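PDB 3VK9: glutathione S-transferase delta from Bombyx mori, which probably catalyses the conjugation of glutathione to electrophilic compounds, working as a homodimer of the delta class of glutathione transferases. Local coordinates for residues Tyr6-Ser11 and Val33-Gly38; Arg15-Thr20 and Arg68-Tyr73; Ala93-Arg98 and Leu154-Leu159. All blocks are in the same frame, centred on the assembly; numbering follows the deposited sequence.

The three contacts run from the edge of the thioredoxin-like domain to its junction with the helical domain. Interactions 1 and 2 have centres about 17 Å apart and meet at the turn after strand 4-7, where Arg15 NH2 lies 2.9 Å from Gly10 O, a probable hydrogen bond. Interaction 2 leads into interaction 3, whose centre is about 11 Å away: Leu19 CD1 packs 3.5 Å from Leu159 O, and Ile71 CD1 lies 3.7 Å from Val156 O. Both also border the second subunit. Interactions 1 and 3 lie on opposite sides of the chain's centre, with nearest atoms about 9 Å apart. A glycerol, probably from crystallisation, lies about 4 Å from the Tyr6 side chain.

Interaction 1 (Tyr6-Ser11 and Val33-Gly38); sequences YYVPGS and VDLHHG
Val33 N donates to Tyr7 O at 2.9 Å, a nearly straight bond (165°) that carries the parallel pairing of strands 4-7 and 29-32 one residue past the end of the second strand. On the side chains, Val33 CG1 packs 3.6 Å from Tyr6 CB and comes near the plane of the Tyr6 ring at its edge, the two side chains crossing at about a right angle. Val8 points at the other segment. Its CG1, anti to the carbonyl carbon (chi1 -70°), comes unusually close to Val33 O, at 3.0 Å, a contact short enough to be doubtful in detail, while Val8 CG2 meets Leu35 CD1 at 3.9 Å. Beyond Leu35 the loop is pinned by its own His-carboxylate bond, from His37 ND1 to the syn lone pair of Asp34 OD2 at 3.0 Å. The phenol end of Tyr6 bonds to Lys31 NZ. Ser11 closes a type I turn begun at Val8 and caps helix 12-24 through Cys14 N. Tyr7 faces Cys14 and Leu18 of that helix, whereas Val33 packs on Tyr45, and Tyr6 on Leu48, of helix 43-48; the end of the parallel pair 4-7/29-32 thus lies between helix 12-24 and helix 43-48.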
ATOM      1  N   TYR A   6     -10.908  15.424  -6.777  1.00 12.38           N
ATOM      2  CA  TYR A   6     -11.025  16.111  -5.489  1.00 14.33           C
ATOM      3  C   TYR A   6      -9.709  16.027  -4.727  1.00 14.46           C
ATOM      4  O   TYR A   6      -9.190  14.940  -4.527  1.00 14.81           O
ATOM      5  CB  TYR A   6     -12.144  15.483  -4.670  1.00 15.54           C
ATOM      6  CG  TYR A   6     -13.481  15.617  -5.347  1.00 14.44           C
ATOM      7  CD1 TYR A   6     -13.884  14.702  -6.313  1.00 14.30           C
ATOM      8  CD2 TYR A   6     -14.332  16.676  -5.041  1.00 11.21           C
ATOM      9  CE1 TYR A   6     -15.113  14.824  -6.949  1.00 15.44           C
ATOM     10  CE2 TYR A   6     -15.561  16.809  -5.682  1.00 13.60           C
ATOM     11  CZ  TYR A   6     -15.945  15.878  -6.632  1.00 14.81           C
ATOM     12  OH  TYR A   6     -17.167  16.001  -7.272  1.00 20.59           O
ATOM     13  N   TYR A   7      -9.190  17.177  -4.292  1.00 10.99           N
ATOM     14  CA  TYR A   7      -7.866  17.255  -3.700  1.00 11.80           C
ATOM     15  C   TYR A   7      -7.692  18.495  -2.803  1.00 10.07           C
ATOM     16  O   TYR A   7      -8.538  19.399  -2.781  1.00 12.49           O
ATOM     17  CB  TYR A   7      -6.826  17.349  -4.832  1.00 13.49           C
ATOM     18  CG  TYR A   7      -6.670  18.770  -5.338  1.00 12.59           C
ATOM     19  CD1 TYR A   7      -7.739  19.435  -5.928  1.00 14.47           C
ATOM     20  CD2 TYR A   7      -5.469  19.457  -5.186  1.00 17.64           C
ATOM     21  CE1 TYR A   7      -7.615  20.754  -6.364  1.00 23.62           C
ATOM     22  CE2 TYR A   7      -5.332  20.774  -5.629  1.00 20.02           C
ATOM     23  CZ  TYR A   7      -6.409  21.410  -6.214  1.00 21.85           C
ATOM     24  OH  TYR A   7      -6.275  22.703  -6.647  1.00 24.55           O
ATOM     25  N   VAL A   8      -6.581  18.514  -2.070  1.00 10.97           N
ATOM     26  CA  VAL A   8      -6.015  19.738  -1.514  1.00 13.15           C
ATOM     27  C   VAL A   8      -4.545  19.708  -1.908  1.00 14.39           C
ATOM     28  O   VAL A   8      -3.957  18.632  -1.993  1.00 12.63           O
ATOM     29  CB  VAL A   8      -6.144  19.826   0.031  1.00 19.63           C
ATOM     30  CG1 VAL A   8      -7.588  20.024   0.440  1.00 14.90           C
ATOM     31  CG2 VAL A   8      -5.572  18.595   0.691  1.00 15.97           C
ATOM     32  N   PRO A   9      -3.951  20.881  -2.169  1.00 11.31           N
ATOM     33  CA  PRO A   9      -2.571  20.926  -2.677  1.00 13.25           C
ATOM     34  C   PRO A   9      -1.510  20.466  -1.674  1.00 17.74           C
ATOM     35  O   PRO A   9      -0.463  20.005  -2.107  1.00 18.99           O
ATOM     36  CB  PRO A   9      -2.373  22.406  -3.037  1.00 19.00           C
ATOM     37  CG  PRO A   9      -3.364  23.131  -2.221  1.00 15.30           C
ATOM     38  CD  PRO A   9      -4.556  22.222  -2.100  1.00 16.77           C
ATOM     39  N   GLY A  10      -1.764  20.590  -0.373  1.00 17.18           N
ATOM     40  CA  GLY A  10      -0.748  20.269   0.615  1.00 14.75           C
ATOM     41  C   GLY A  10      -0.512  18.777   0.770  1.00 16.45           C
ATOM     42  O   GLY A  10       0.542  18.334   1.255  1.00 18.97           O
ATOM     43  N   SER A  11      -1.506  18.001   0.356  1.00 15.12           N
ATOM     44  CA  SER A  11      -1.548  16.571   0.623  1.00 13.57           C
ATOM     45  C   SER A  11      -0.631  15.805  -0.317  1.00  9.99           C
ATOM     46  O   SER A  11      -0.782  15.889  -1.543  1.00  8.54           O
ATOM     47  CB  SER A  11      -2.988  16.072   0.487  1.00  8.54           C
ATOM     48  OG  SER A  11      -3.047  14.761  -0.040  1.00  9.78           O
ATOM     49  N   VAL A  33     -11.095  20.554  -2.185  1.00 21.80           N
ATOM     50  CA  VAL A  33     -11.987  20.267  -1.066  1.00 13.30           C
ATOM     51  C   VAL A  33     -11.588  20.968   0.238  1.00 15.53           C
ATOM     52  O   VAL A  33     -10.413  21.033   0.600  1.00 16.36           O
ATOM     53  CB  VAL A  33     -12.311  18.756  -0.825  1.00 20.79           C
ATOM     54  CG1 VAL A  33     -11.878  17.885  -1.979  1.00 16.01           C
ATOM     55  CG2 VAL A  33     -11.764  18.282   0.503  1.00 23.69           C
ATOM     56  N   ASP A  34     -12.595  21.508   0.919  1.00 14.58           N
ATOM     57  CA  ASP A  34     -12.396  22.228   2.169  1.00 20.71           C
ATOM     58  C   ASP A  34     -12.222  21.248   3.338  1.00 11.54           C
ATOM     59  O   ASP A  34     -13.111  21.109   4.183  1.00 12.82           O
ATOM     60  CB  ASP A  34     -13.591  23.161   2.405  1.00 22.15           C
ATOM     61  CG  ASP A  34     -13.347  24.153   3.523  1.00 31.80           C
ATOM     62  OD1 ASP A  34     -14.268  24.944   3.816  1.00 33.22           O
ATOM     63  OD2 ASP A  34     -12.243  24.131   4.111  1.00 25.24           O
ATOM     64  N   LEU A  35     -11.087  20.551   3.374  1.00 17.47           N
ATOM     65  CA  LEU A  35     -10.821  19.592   4.447  1.00 20.99           C
ATOM     66  C   LEU A  35     -10.799  20.292   5.797  1.00 18.13           C
ATOM     67  O   LEU A  35     -11.296  19.768   6.788  1.00 20.36           O
ATOM     68  CB  LEU A  35      -9.479  18.889   4.233  1.00 25.69           C
ATOM     69  CG  LEU A  35      -9.348  17.761   3.217  1.00 26.64           C
ATOM     70  CD1 LEU A  35      -7.969  17.134   3.345  1.00 29.52           C
ATOM     71  CD2 LEU A  35     -10.427  16.713   3.403  1.00 17.99           C
ATOM     72  N   HIS A  36     -10.217  21.486   5.814  1.00 18.09           N
ATOM     73  CA  HIS A  36     -10.032  22.272   7.026  1.00 19.72           C
ATOM     74  C   HIS A  36     -11.334  22.475   7.791  1.00 23.31           C
ATOM     75  O   HIS A  36     -11.323  22.594   9.015  1.00 27.81           O
ATOM     76  CB  HIS A  36      -9.422  23.627   6.667  1.00 26.22           C
ATOM     77  CG  HIS A  36      -9.102  24.487   7.849  0.75 39.00           C
ATOM     78  ND1 HIS A  36      -8.406  24.022   8.944  0.73 43.76           N
ATOM     79  CD2 HIS A  36      -9.370  25.792   8.099  0.75 46.33           C
ATOM     80  CE1 HIS A  36      -8.263  25.001   9.821  0.87 45.94           C
ATOM     81  NE2 HIS A  36      -8.838  26.086   9.331  0.92 46.92           N
ATOM     82  N   HIS A  37     -12.447  22.521   7.063  1.00 20.50           N
ATOM     83  CA  HIS A  37     -13.764  22.694   7.672  1.00 18.71           C
ATOM     84  C   HIS A  37     -14.669  21.483   7.403  1.00 15.81           C
ATOM     85  O   HIS A  37     -15.880  21.597   7.427  1.00 19.41           O
ATOM     86  CB  HIS A  37     -14.432  23.995   7.193  1.00 20.89           C
ATOM     87  CG  HIS A  37     -13.620  25.221   7.464  1.00 32.02           C
ATOM     88  ND1 HIS A  37     -12.870  25.848   6.491  1.00 37.28           N
ATOM     89  CD2 HIS A  37     -13.417  25.924   8.605  1.00 39.35           C
ATOM     90  CE1 HIS A  37     -12.248  26.887   7.019  1.00 48.38           C
ATOM     91  NE2 HIS A  37     -12.562  26.955   8.301  1.00 48.11           N
ATOM     92  N   GLY A  38     -14.064  20.328   7.128  1.00 16.40           N
ATOM     93  CA  GLY A  38     -14.795  19.074   7.131  1.00 16.75           C
ATOM     94  C   GLY A  38     -15.784  18.865   5.999  1.00 15.50           C
ATOM     95  O   GLY A  38     -16.763  18.135   6.160  1.00 17.21           O
TER

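Interaction 2 (Arg15-Thr20 and Arg68-Tyr73); sequences RAVLLT and RAIITY
Val17 and Thr20 of helix 12-24 pack against Ile70 and Ile71 of helix 67-78, the two nearly parallel helices that lie on one face of the sheet in the thioredoxin-like fold. The axes of these short segments run 9.2 Å apart at an angle of 7°, and no hydrogen bond joins them. At one end of the contact, Val17 straddles a methyl group: its CG1 and CG2 both lie 3.8 Å from Ile70 CG2, and the side chains cross at about a right angle. Ile71 takes the middle, its CG2 turned toward helix 12-24. There this methyl meets Val17 CG2 at 3.9 Å, Ala16 O at 3.7 Å and Thr20 OG1 at 3.2 Å, a tight fit of carbon against oxygen. The first torsion of Ile71 (chi1 66°) explains the placing: it sets CG2 anti to the carbonyl carbon, facing the neighbouring helix, and tucks CG1 between the backbone N and the carbonyl carbon. The hydroxyl beside it is not left without a partner, since Thr20 OG1 donates to Ala16 O at 3.0 Å. That oxygen also accepts the ordinary helical bond from Thr20 N, and the two donors approach from opposite faces of the carbonyl plane. The bond favours this rotation of Thr20, with CG2 beside the backbone O and CB of Ile71. Pro55, in the loop before strand 56-59, closes the interface beside Val17 and Ile70. Helix 89-119 lies over Ile71 and Thr72 through Leu99, and Arg68 makes a salt bridge to Asp102 of that helix. On the far side of helix 67-78, Thr72 packs on Asp96 of the second subunit and Tyr73 OH bonds to Lys90 of the second subunit; helices 156-167 and 195-213 flank helix 12-24 beside Leu19.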
ATOM      1  N   ARG A  15      -0.554  15.341  -4.390  1.00 11.23           N
ATOM      2  CA  ARG A  15       0.559  15.773  -5.223  1.00  9.76           C
ATOM      3  C   ARG A  15       1.096  14.639  -6.109  1.00 12.98           C
ATOM      4  O   ARG A  15       1.604  14.882  -7.199  1.00 18.45           O
ATOM      5  CB  ARG A  15       1.669  16.396  -4.355  1.00  7.72           C
ATOM      6  CG  ARG A  15       1.239  17.747  -3.734  1.00  8.82           C
ATOM      7  CD  ARG A  15       2.342  18.425  -2.917  1.00  8.81           C
ATOM      8  NE  ARG A  15       2.263  18.086  -1.501  1.00 14.34           N
ATOM      9  CZ  ARG A  15       3.167  17.371  -0.847  1.00 15.28           C
ATOM     10  NH1 ARG A  15       4.251  16.909  -1.479  1.00 17.68           N
ATOM     11  NH2 ARG A  15       3.001  17.134   0.448  1.00 10.25           N
ATOM     12  N   ALA A  16       1.012  13.404  -5.630  1.00  8.94           N
ATOM     13  CA  ALA A  16       1.405  12.256  -6.443  1.00 10.81           C
ATOM     14  C   ALA A  16       0.566  12.225  -7.718  1.00 11.97           C
ATOM     15  O   ALA A  16       1.076  12.016  -8.829  1.00 12.97           O
ATOM     16  CB  ALA A  16       1.234  10.961  -5.666  1.00  9.41           C
ATOM     17  N   VAL A  17      -0.728  12.466  -7.556  1.00  9.06           N
ATOM     18  CA  VAL A  17      -1.622  12.472  -8.700  1.00 10.30           C
ATOM     19  C   VAL A  17      -1.408  13.700  -9.594  1.00  6.94           C
ATOM     20  O   VAL A  17      -1.441  13.588 -10.815  1.00 10.84           O
ATOM     21  CB  VAL A  17      -3.100  12.354  -8.251  1.00  6.98           C
ATOM     22  CG1 VAL A  17      -4.007  12.387  -9.439  1.00  7.26           C
ATOM     23  CG2 VAL A  17      -3.294  11.073  -7.431  1.00  7.08           C
ATOM     24  N   LEU A  18      -1.210  14.871  -8.998  1.00  9.22           N
ATOM     25  CA  LEU A  18      -0.936  16.061  -9.804  1.00 10.46           C
ATOM     26  C   LEU A  18       0.320  15.839 -10.651  1.00 12.65           C
ATOM     27  O   LEU A  18       0.337  16.135 -11.830  1.00 11.98           O
ATOM     28  CB  LEU A  18      -0.822  17.314  -8.926  1.00  7.64           C
ATOM     29  CG  LEU A  18      -2.155  17.636  -8.242  1.00 17.32           C
ATOM     30  CD1 LEU A  18      -2.003  18.682  -7.127  1.00 11.91           C
ATOM     31  CD2 LEU A  18      -3.172  18.072  -9.288  1.00 14.28           C
ATOM     32  N   LEU A  19       1.358  15.270 -10.050  1.00  9.92           N
ATOM     33  CA  LEU A  19       2.567  14.922 -10.794  1.00 10.40           C
ATOM     34  C   LEU A  19       2.320  13.964 -11.971  1.00 14.70           C
ATOM     35  O   LEU A  19       2.838  14.164 -13.075  1.00 11.25           O
ATOM     36  CB  LEU A  19       3.608  14.321  -9.848  1.00 10.67           C
ATOM     37  CG  LEU A  19       4.298  15.305  -8.892  1.00 15.37           C
ATOM     38  CD1 LEU A  19       5.040  14.557  -7.778  1.00  8.75           C
ATOM     39  CD2 LEU A  19       5.209  16.236  -9.641  1.00 12.73           C
ATOM     40  N   THR A  20       1.543  12.917 -11.718  1.00 16.95           N
ATOM     41  CA  THR A  20       1.273  11.905 -12.727  1.00 12.27           C
ATOM     42  C   THR A  20       0.471  12.527 -13.862  1.00 13.61           C
ATOM     43  O   THR A  20       0.712  12.235 -15.029  1.00 13.70           O
ATOM     44  CB  THR A  20       0.526  10.705 -12.126  1.00 11.68           C
ATOM     45  OG1 THR A  20       1.356  10.064 -11.138  1.00  9.41           O
ATOM     46  CG2 THR A  20       0.152   9.686 -13.226  1.00  8.19           C
ATOM     47  N   ARG A  68      -2.255   5.828  -5.026  1.00  6.57           N
ATOM     48  CA  ARG A  68      -1.405   4.861  -5.723  1.00  6.09           C
ATOM     49  C   ARG A  68      -2.148   3.969  -6.708  1.00 15.66           C
ATOM     50  O   ARG A  68      -1.540   3.453  -7.636  1.00 16.85           O
ATOM     51  CB  ARG A  68      -0.560   4.063  -4.718  1.00  5.90           C
ATOM     52  CG  ARG A  68       0.406   4.996  -3.965  1.00  8.21           C
ATOM     53  CD  ARG A  68       0.984   4.377  -2.706  1.00 12.49           C
ATOM     54  NE  ARG A  68       1.697   5.365  -1.901  1.00  9.07           N
ATOM     55  CZ  ARG A  68       1.115   6.135  -0.984  1.00  8.73           C
ATOM     56  NH1 ARG A  68      -0.198   6.040  -0.755  1.00  6.39           N
ATOM     57  NH2 ARG A  68       1.841   7.021  -0.308  1.00 10.13           N
ATOM     58  N   ALA A  69      -3.458   3.794  -6.509  1.00  9.33           N
ATOM     59  CA  ALA A  69      -4.311   3.185  -7.533  1.00  9.25           C
ATOM     60  C   ALA A  69      -4.700   4.185  -8.641  1.00 13.72           C
ATOM     61  O   ALA A  69      -4.890   3.795  -9.796  1.00  8.74           O
ATOM     62  CB  ALA A  69      -5.566   2.574  -6.906  1.00  7.03           C
ATOM     63  N   ILE A  70      -4.852   5.461  -8.278  1.00 10.03           N
ATOM     64  CA  ILE A  70      -5.226   6.485  -9.255  1.00  8.73           C
ATOM     65  C   ILE A  70      -4.102   6.695 -10.280  1.00 14.52           C
ATOM     66  O   ILE A  70      -4.348   6.787 -11.495  1.00 12.15           O
ATOM     67  CB  ILE A  70      -5.514   7.844  -8.572  1.00  8.83           C
ATOM     68  CG1 ILE A  70      -6.772   7.778  -7.703  1.00 13.89           C
ATOM     69  CG2 ILE A  70      -5.586   8.973  -9.630  1.00 11.55           C
ATOM     70  CD1 ILE A  70      -6.968   9.002  -6.744  1.00  8.39           C
ATOM     71  N   ILE A  71      -2.865   6.792  -9.800  1.00  8.81           N
ATOM     72  CA  ILE A  71      -1.760   7.089 -10.706  1.00  6.80           C
ATOM     73  C   ILE A  71      -1.513   5.946 -11.686  1.00 10.64           C
ATOM     74  O   ILE A  71      -1.198   6.183 -12.851  1.00  8.87           O
ATOM     75  CB  ILE A  71      -0.445   7.505  -9.966  1.00 12.56           C
ATOM     76  CG1 ILE A  71       0.127   6.335  -9.158  1.00 15.12           C
ATOM     77  CG2 ILE A  71      -0.697   8.731  -9.077  1.00 12.52           C
ATOM     78  CD1 ILE A  71       1.272   6.704  -8.212  1.00 13.06           C
ATOM     79  N   THR A  72      -1.656   4.708 -11.234  1.00 11.11           N
ATOM     80  CA  THR A  72      -1.488   3.600 -12.172  1.00 10.16           C
ATOM     81  C   THR A  72      -2.708   3.537 -13.094  1.00 10.17           C
ATOM     82  O   THR A  72      -2.569   3.229 -14.277  1.00 12.89           O
ATOM     83  CB  THR A  72      -1.226   2.258 -11.480  1.00  6.34           C
ATOM     84  OG1 THR A  72      -2.349   1.894 -10.664  1.00  9.40           O
ATOM     85  CG2 THR A  72       0.052   2.322 -10.607  1.00  7.81           C
ATOM     86  N   TYR A  73      -3.895   3.856 -12.566  1.00  8.67           N
ATOM     87  CA  TYR A  73      -5.096   3.932 -13.409  1.00 10.69           C
ATOM     88  C   TYR A  73      -4.980   4.939 -14.573  1.00 14.89           C
ATOM     89  O   TYR A  73      -5.387   4.648 -15.691  1.00 10.93           O
ATOM     90  CB  TYR A  73      -6.327   4.293 -12.581  1.00 12.85           C
ATOM     91  CG  TYR A  73      -7.575   4.573 -13.411  1.00 10.56           C
ATOM     92  CD1 TYR A  73      -8.245   3.538 -14.073  1.00 15.46           C
ATOM     93  CD2 TYR A  73      -8.104   5.866 -13.515  1.00 11.84           C
ATOM     94  CE1 TYR A  73      -9.407   3.770 -14.807  1.00 11.91           C
ATOM     95  CE2 TYR A  73      -9.289   6.116 -14.271  1.00 12.11           C
ATOM     96  CZ  TYR A  73      -9.922   5.060 -14.909  1.00 13.55           C
ATOM     97  OH  TYR A  73     -11.073   5.260 -15.645  1.00 14.25           O
TER

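Interaction 3 (Ala93-Arg98 and Leu154-Leu159); sequences ALVDQR and LTVADL
Val95 points its two methyls at different parts of the turn that starts helix 156-167. CG1, carried opposite the backbone N (chi1 176°), meets Val156 CG2 at 3.7 Å, the two valines crossing at about a right angle, and also lies 3.9 Å from Ala157 CB. CG2 comes tip to tip with Thr155, 3.9 Å from OG1 and little farther from CB and CG2. One turn on, Arg98 joins by its root alone: its CB rests 3.7 Å from Ala157 CB, after which the chain bends at chi2 and leads away. The guanidinium then lays one face over Leu94 CD1, its NE bonds to Val149 O, and Phe142 provides a cation-pi partner.

The turn facing Val95 is a capping box, a feature familiar from the C-terminal domains of glutathione transferases. Thr155 OG1 accepts from Ala157 N at 3.2 Å, somewhat bent at 135°, and in return Thr155 N donates to the anti lone pair of Asp158 OD2 at 2.8 Å (159°). The other carboxylate oxygen of Asp158 is bonded to Trp184 NE1 and Val149 N, so the buried carboxylate is gripped from several directions. A valine in place of Thr155 would keep a branched side chain against Val95 but would probably strand the amide of Ala157 without its capping acceptor and weaken the start of the helix.

Tyr85, in the loop before helix 89-119, packs on Val95 and bonds to Asp96. Val156 also reaches Val75 of helix 67-78, Leu159 packs on Ala23 of helix 12-24, and Gln97 touches Ile64 of the second subunit, so this pair of helices borders the thioredoxin-like domain through helix 156-167 and the second subunit through helix 89-119.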
ATOM      1  N   ALA A  93       6.462  -5.000 -11.688  1.00 11.31           N
ATOM      2  CA  ALA A  93       6.539  -5.472 -10.311  1.00 10.61           C
ATOM      3  C   ALA A  93       7.469  -4.579  -9.478  1.00  8.76           C
ATOM      4  O   ALA A  93       7.210  -4.318  -8.310  1.00  8.37           O
ATOM      5  CB  ALA A  93       7.017  -6.915 -10.284  1.00 11.65           C
ATOM      6  N   LEU A  94       8.555  -4.103 -10.079  1.00 12.23           N
ATOM      7  CA  LEU A  94       9.456  -3.224  -9.338  1.00 10.56           C
ATOM      8  C   LEU A  94       8.783  -1.891  -8.993  1.00  7.76           C
ATOM      9  O   LEU A  94       8.964  -1.357  -7.890  1.00 10.46           O
ATOM     10  CB  LEU A  94      10.752  -2.982 -10.122  1.00 12.09           C
ATOM     11  CG  LEU A  94      11.792  -2.140  -9.386  1.00 11.65           C
ATOM     12  CD1 LEU A  94      12.098  -2.786  -8.037  1.00 16.34           C
ATOM     13  CD2 LEU A  94      13.067  -1.982 -10.237  1.00 13.51           C
ATOM     14  N   VAL A  95       8.032  -1.341  -9.944  1.00  8.16           N
ATOM     15  CA  VAL A  95       7.286  -0.113  -9.696  1.00 11.82           C
ATOM     16  C   VAL A  95       6.246  -0.358  -8.595  1.00 10.61           C
ATOM     17  O   VAL A  95       6.179   0.367  -7.605  1.00 10.88           O
ATOM     18  CB  VAL A  95       6.560   0.409 -10.967  1.00  7.83           C
ATOM     19  CG1 VAL A  95       5.718   1.641 -10.612  1.00 10.54           C
ATOM     20  CG2 VAL A  95       7.534   0.722 -12.085  1.00  6.41           C
ATOM     21  N   ASP A  96       5.432  -1.384  -8.766  1.00  8.91           N
ATOM     22  CA  ASP A  96       4.463  -1.751  -7.725  1.00 10.23           C
ATOM     23  C   ASP A  96       5.135  -1.935  -6.347  1.00 10.48           C
ATOM     24  O   ASP A  96       4.643  -1.428  -5.332  1.00 12.61           O
ATOM     25  CB  ASP A  96       3.689  -3.036  -8.112  1.00  8.41           C
ATOM     26  CG  ASP A  96       2.718  -2.813  -9.268  1.00 11.30           C
ATOM     27  OD1 ASP A  96       2.206  -1.688  -9.427  1.00  9.28           O
ATOM     28  OD2 ASP A  96       2.447  -3.775 -10.010  1.00 17.13           O
ATOM     29  N   GLN A  97       6.242  -2.677  -6.306  1.00 15.22           N
ATOM     30  CA  GLN A  97       6.958  -2.856  -5.043  1.00 15.64           C
ATOM     31  C   GLN A  97       7.265  -1.513  -4.398  1.00 10.18           C
ATOM     32  O   GLN A  97       7.021  -1.322  -3.205  1.00 11.06           O
ATOM     33  CB  GLN A  97       8.272  -3.635  -5.203  1.00 14.63           C
ATOM     34  CG  GLN A  97       9.092  -3.581  -3.930  1.00 26.21           C
ATOM     35  CD  GLN A  97      10.271  -4.511  -3.933  1.00 39.80           C
ATOM     36  OE1 GLN A  97      10.484  -5.262  -4.881  1.00 48.93           O
ATOM     37  NE2 GLN A  97      11.055  -4.463  -2.871  1.00 46.44           N
ATOM     38  N   ARG A  98       7.796  -0.582  -5.187  1.00  9.03           N
ATOM     39  CA  ARG A  98       8.169   0.723  -4.638  1.00 11.12           C
ATOM     40  C   ARG A  98       6.932   1.485  -4.156  1.00 16.56           C
ATOM     41  O   ARG A  98       7.003   2.212  -3.167  1.00 15.96           O
ATOM     42  CB  ARG A  98       8.975   1.567  -5.643  1.00  5.80           C
ATOM     43  CG  ARG A  98      10.291   0.937  -6.094  1.00 10.01           C
ATOM     44  CD  ARG A  98      11.247   0.688  -4.931  1.00 13.14           C
ATOM     45  NE  ARG A  98      12.572   0.323  -5.421  1.00 17.86           N
ATOM     46  CZ  ARG A  98      13.211  -0.794  -5.100  1.00 14.14           C
ATOM     47  NH1 ARG A  98      12.676  -1.653  -4.252  1.00 14.46           N
ATOM     48  NH2 ARG A  98      14.402  -1.038  -5.617  1.00 15.05           N
ATOM     49  N   LEU A 154      11.970   7.460 -15.363  1.00 15.35           N
ATOM     50  CA  LEU A 154      11.023   8.034 -14.417  1.00 10.57           C
ATOM     51  C   LEU A 154       9.735   7.192 -14.427  1.00 11.88           C
ATOM     52  O   LEU A 154       9.219   6.850 -15.494  1.00 11.56           O
ATOM     53  CB  LEU A 154      10.698   9.470 -14.811  1.00  8.59           C
ATOM     54  CG  LEU A 154       9.752  10.235 -13.877  1.00 13.17           C
ATOM     55  CD1 LEU A 154      10.529  10.793 -12.695  1.00  9.45           C
ATOM     56  CD2 LEU A 154       9.043  11.346 -14.637  1.00 14.41           C
ATOM     57  N   THR A 155       9.231   6.840 -13.248  1.00  9.70           N
ATOM     58  CA  THR A 155       7.954   6.099 -13.166  1.00 10.21           C
ATOM     59  C   THR A 155       7.012   6.681 -12.110  1.00  9.51           C
ATOM     60  O   THR A 155       7.403   7.524 -11.300  1.00 10.53           O
ATOM     61  CB  THR A 155       8.163   4.605 -12.854  1.00 10.56           C
ATOM     62  OG1 THR A 155       8.672   4.457 -11.519  1.00  8.37           O
ATOM     63  CG2 THR A 155       9.139   3.957 -13.856  1.00 10.92           C
ATOM     64  N   VAL A 156       5.764   6.226 -12.113  1.00  6.94           N
ATOM     65  CA  VAL A 156       4.833   6.667 -11.099  1.00 11.11           C
ATOM     66  C   VAL A 156       5.363   6.393  -9.686  1.00 12.81           C
ATOM     67  O   VAL A 156       4.913   7.027  -8.731  1.00  9.89           O
ATOM     68  CB  VAL A 156       3.436   6.024 -11.286  1.00 13.32           C
ATOM     69  CG1 VAL A 156       2.752   6.610 -12.512  1.00 10.39           C
ATOM     70  CG2 VAL A 156       3.562   4.502 -11.393  1.00 10.02           C
ATOM     71  N   ALA A 157       6.299   5.447  -9.547  1.00  7.45           N
ATOM     72  CA  ALA A 157       6.931   5.208  -8.252  1.00  5.80           C
ATOM     73  C   ALA A 157       7.778   6.396  -7.781  1.00 10.07           C
ATOM     74  O   ALA A 157       7.733   6.763  -6.612  1.00 10.45           O
ATOM     75  CB  ALA A 157       7.767   3.927  -8.271  1.00  6.09           C
ATOM     76  N   ASP A 158       8.569   6.979  -8.680  1.00 12.71           N
ATOM     77  CA  ASP A 158       9.306   8.198  -8.336  1.00  8.73           C
ATOM     78  C   ASP A 158       8.335   9.313  -7.901  1.00 11.61           C
ATOM     79  O   ASP A 158       8.549  10.015  -6.916  1.00  9.18           O
ATOM     80  CB  ASP A 158      10.164   8.670  -9.524  1.00 12.80           C
ATOM     81  CG  ASP A 158      11.201   7.628  -9.964  1.00 12.57           C
ATOM     82  OD1 ASP A 158      12.191   7.416  -9.228  1.00 17.37           O
ATOM     83  OD2 ASP A 158      11.032   7.034 -11.049  1.00 11.27           O
ATOM     84  N   LEU A 159       7.261   9.480  -8.648  1.00  9.28           N
ATOM     85  CA  LEU A 159       6.367  10.599  -8.414  1.00  9.97           C
ATOM     86  C   LEU A 159       5.632  10.478  -7.067  1.00 12.10           C
ATOM     87  O   LEU A 159       5.476  11.452  -6.331  1.00 11.53           O
ATOM     88  CB  LEU A 159       5.373  10.727  -9.580  1.00 10.52           C
ATOM     89  CG  LEU A 159       5.958  10.883 -10.991  1.00  8.56           C
ATOM     90  CD1 LEU A 159       4.834  11.021 -12.057  1.00 12.98           C
ATOM     91  CD2 LEU A 159       6.905  12.062 -11.056  1.00  9.48           C
TER